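Local coordinates for FOG-3 protein (Caenorhabditis elegans, PDB 5TD6), which forms, through its BTG/Tob domain, an RNA-binding multimer that specifies sperm fate in the nematode germline, and may also act as a transcriptional corepressor, at residues V12-Y15 and L16-H19. The protein carries 2 engineered substitutions. Numbering follows the deposited sequence.
Sequences VCRY and LFGH
Phe17 turns CG anti to its own carbonyl carbon (chi1 -67°), which swings the ring back towards Cys13 and Arg14. Cys13 O lies 3.3 Å above the ring plane, over its centre, a place that suits phenylalanine because its flat face lets the oxygen come close. Cys13, small and buried, sets its CB against the far end of the ring at Phe17 CZ (3.6 Å). Arg14 passes obliquely with its aliphatic root, CG resting 3.8 Å from Phe17 CE2, so the flexible chain lends a methylene here while its guanidinium lies farther on. The same carbonyl is gripped by two amides near the C-terminal end of helix 2-13: Cys13 O accepts Phe17 N at 2.9 Å, nearly in line with its C=O bond. Leu16 N reaches Cys13 O from above the carbonyl plane, at 2.8 Å. One oxygen thus takes both an i+4 and an i+3 amide. A water donates to Arg14 O and Phe17 O, bridging the turn, and Gly18 suits the next position because its positive phi would press a side chain against the preceding carbonyl. Without the ring, as with an alanine here, Cys13 CB and Arg14 CG would probably lose their aromatic cover. Leu16, branched and apolar, sends its side chain into the interior, against Phe28 of helix 22-41 and Leu83 of helix 77-83. Phe17 also packs on Val25 of helix 22-41 and meets the ring of Trp111 of the second subunit at a steep angle, placing this turn between helices 2-13 and 22-41 at the subunit interface.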
ATOM      1  N   VAL B  12       0.604  -2.134  -8.751  1.00 27.76           N
ATOM      2  CA  VAL B  12       1.108  -1.897 -10.097  1.00 34.73           C
ATOM      3  C   VAL B  12       2.118  -0.740 -10.135  1.00 32.96           C
ATOM      4  O   VAL B  12       3.168  -0.842 -10.775  1.00 32.61           O
ATOM      5  CB  VAL B  12      -0.050  -1.604 -11.075  1.00 37.07           C
ATOM      6  CG1 VAL B  12       0.493  -1.282 -12.477  1.00 31.64           C
ATOM      7  CG2 VAL B  12      -1.006  -2.798 -11.133  1.00 35.95           C
ATOM      8  N   CYS B  13       1.796   0.354  -9.454  1.00 28.95           N
ATOM      9  CA  CYS B  13       2.665   1.526  -9.422  1.00 30.03           C
ATOM     10  C   CYS B  13       3.997   1.280  -8.719  1.00 34.95           C
ATOM     11  O   CYS B  13       4.965   1.987  -8.997  1.00 33.32           O
ATOM     12  CB  CYS B  13       1.947   2.702  -8.767  1.00 30.99           C
ATOM     13  SG  CYS B  13       0.639   3.353  -9.840  1.00 35.17           S
ATOM     14  N   ARG B  14       4.070   0.284  -7.836  1.00 32.32           N
ATOM     15  CA  ARG B  14       5.358  -0.029  -7.202  1.00 30.30           C
ATOM     16  C   ARG B  14       6.379  -0.570  -8.210  1.00 32.96           C
ATOM     17  O   ARG B  14       7.581  -0.613  -7.911  1.00 31.38           O
ATOM     18  CB  ARG B  14       5.180  -1.008  -6.020  1.00 26.43           C
ATOM     19  CG  ARG B  14       4.585  -0.294  -4.760  1.00 22.26           C
ATOM     20  CD  ARG B  14       4.672  -1.147  -3.462  1.00 28.57           C
ATOM     21  NE  ARG B  14       3.815  -2.348  -3.456  1.00 24.87           N
ATOM     22  CZ  ARG B  14       2.517  -2.363  -3.124  1.00 29.52           C
ATOM     23  NH1 ARG B  14       1.882  -1.241  -2.782  1.00 28.26           N
ATOM     24  NH2 ARG B  14       1.848  -3.509  -3.121  1.00 25.90           N
ATOM     25  N   TYR B  15       5.922  -0.969  -9.401  1.00 31.82           N
ATOM     26  CA  TYR B  15       6.855  -1.299 -10.497  1.00 35.41           C
ATOM     27  C   TYR B  15       7.349  -0.045 -11.231  1.00 41.61           C
ATOM     28  O   TYR B  15       8.361  -0.086 -11.962  1.00 40.51           O
ATOM     29  CB  TYR B  15       6.208  -2.233 -11.523  1.00 39.19           C
ATOM     30  CG  TYR B  15       6.031  -3.671 -11.072  1.00 42.22           C
ATOM     31  CD1 TYR B  15       7.094  -4.566 -11.078  1.00 48.70           C
ATOM     32  CD2 TYR B  15       4.789  -4.132 -10.660  1.00 33.75           C
ATOM     33  CE1 TYR B  15       6.923  -5.890 -10.671  1.00 47.05           C
ATOM     34  CE2 TYR B  15       4.609  -5.447 -10.253  1.00 35.42           C
ATOM     35  CZ  TYR B  15       5.676  -6.319 -10.257  1.00 38.97           C
ATOM     36  OH  TYR B  15       5.486  -7.622  -9.851  1.00 43.90           O
ATOM     37  N   LEU B  16       6.618   1.054 -11.054  1.00 30.17           N
ATOM     38  CA  LEU B  16       6.864   2.287 -11.787  1.00 36.74           C
ATOM     39  C   LEU B  16       7.655   3.302 -10.978  1.00 39.46           C
ATOM     40  O   LEU B  16       8.419   4.081 -11.558  1.00 36.18           O
ATOM     41  CB  LEU B  16       5.534   2.918 -12.239  1.00 32.62           C
ATOM     42  CG  LEU B  16       4.606   1.957 -13.004  1.00 38.61           C
ATOM     43  CD1 LEU B  16       3.315   2.641 -13.462  1.00 35.39           C
ATOM     44  CD2 LEU B  16       5.333   1.322 -14.192  1.00 36.45           C
ATOM     45  N   PHE B  17       7.466   3.307  -9.656  1.00 32.69           N
ATOM     46  CA  PHE B  17       8.064   4.341  -8.800  1.00 39.93           C
ATOM     47  C   PHE B  17       9.550   4.430  -9.031  1.00 40.64           C
ATOM     48  O   PHE B  17      10.242   3.414  -8.987  1.00 35.94           O
ATOM     49  CB  PHE B  17       7.816   4.065  -7.308  1.00 35.40           C
ATOM     50  CG  PHE B  17       6.377   4.182  -6.888  1.00 37.92           C
ATOM     51  CD1 PHE B  17       5.558   5.158  -7.427  1.00 40.83           C
ATOM     52  CD2 PHE B  17       5.849   3.309  -5.947  1.00 34.02           C
ATOM     53  CE1 PHE B  17       4.234   5.268  -7.033  1.00 40.23           C
ATOM     54  CE2 PHE B  17       4.525   3.404  -5.548  1.00 35.64           C
ATOM     55  CZ  PHE B  17       3.709   4.381  -6.095  1.00 35.79           C
ATOM     56  N   GLY B  18      10.035   5.640  -9.285  1.00 46.10           N
ATOM     57  CA  GLY B  18      11.450   5.860  -9.503  1.00 41.78           C
ATOM     58  C   GLY B  18      11.931   5.648 -10.931  1.00 46.00           C
ATOM     59  O   GLY B  18      13.076   5.952 -11.239  1.00 51.15           O
ATOM     60  N   HIS B  19      11.073   5.126 -11.801  1.00 38.23           N
ATOM     61  CA  HIS B  19      11.462   4.883 -13.182  1.00 38.31           C
ATOM     62  C   HIS B  19      10.603   5.702 -14.136  1.00 43.13           C
ATOM     63  O   HIS B  19      10.943   5.873 -15.295  1.00 44.87           O
ATOM     64  CB  HIS B  19      11.357   3.396 -13.516  1.00 39.42           C
ATOM     65  CG  HIS B  19      12.097   2.515 -12.558  1.00 40.76           C
ATOM     66  ND1 HIS B  19      13.472   2.413 -12.549  1.00 37.95           N
ATOM     67  CD2 HIS B  19      11.653   1.716 -11.555  1.00 32.13           C
ATOM     68  CE1 HIS B  19      13.844   1.579 -11.594  1.00 40.22           C
ATOM     69  NE2 HIS B  19      12.758   1.150 -10.969  1.00 39.13           N
TER
HETATM   70  O   HOH W   1       9.941   0.534  -8.563  1.00 36.50           O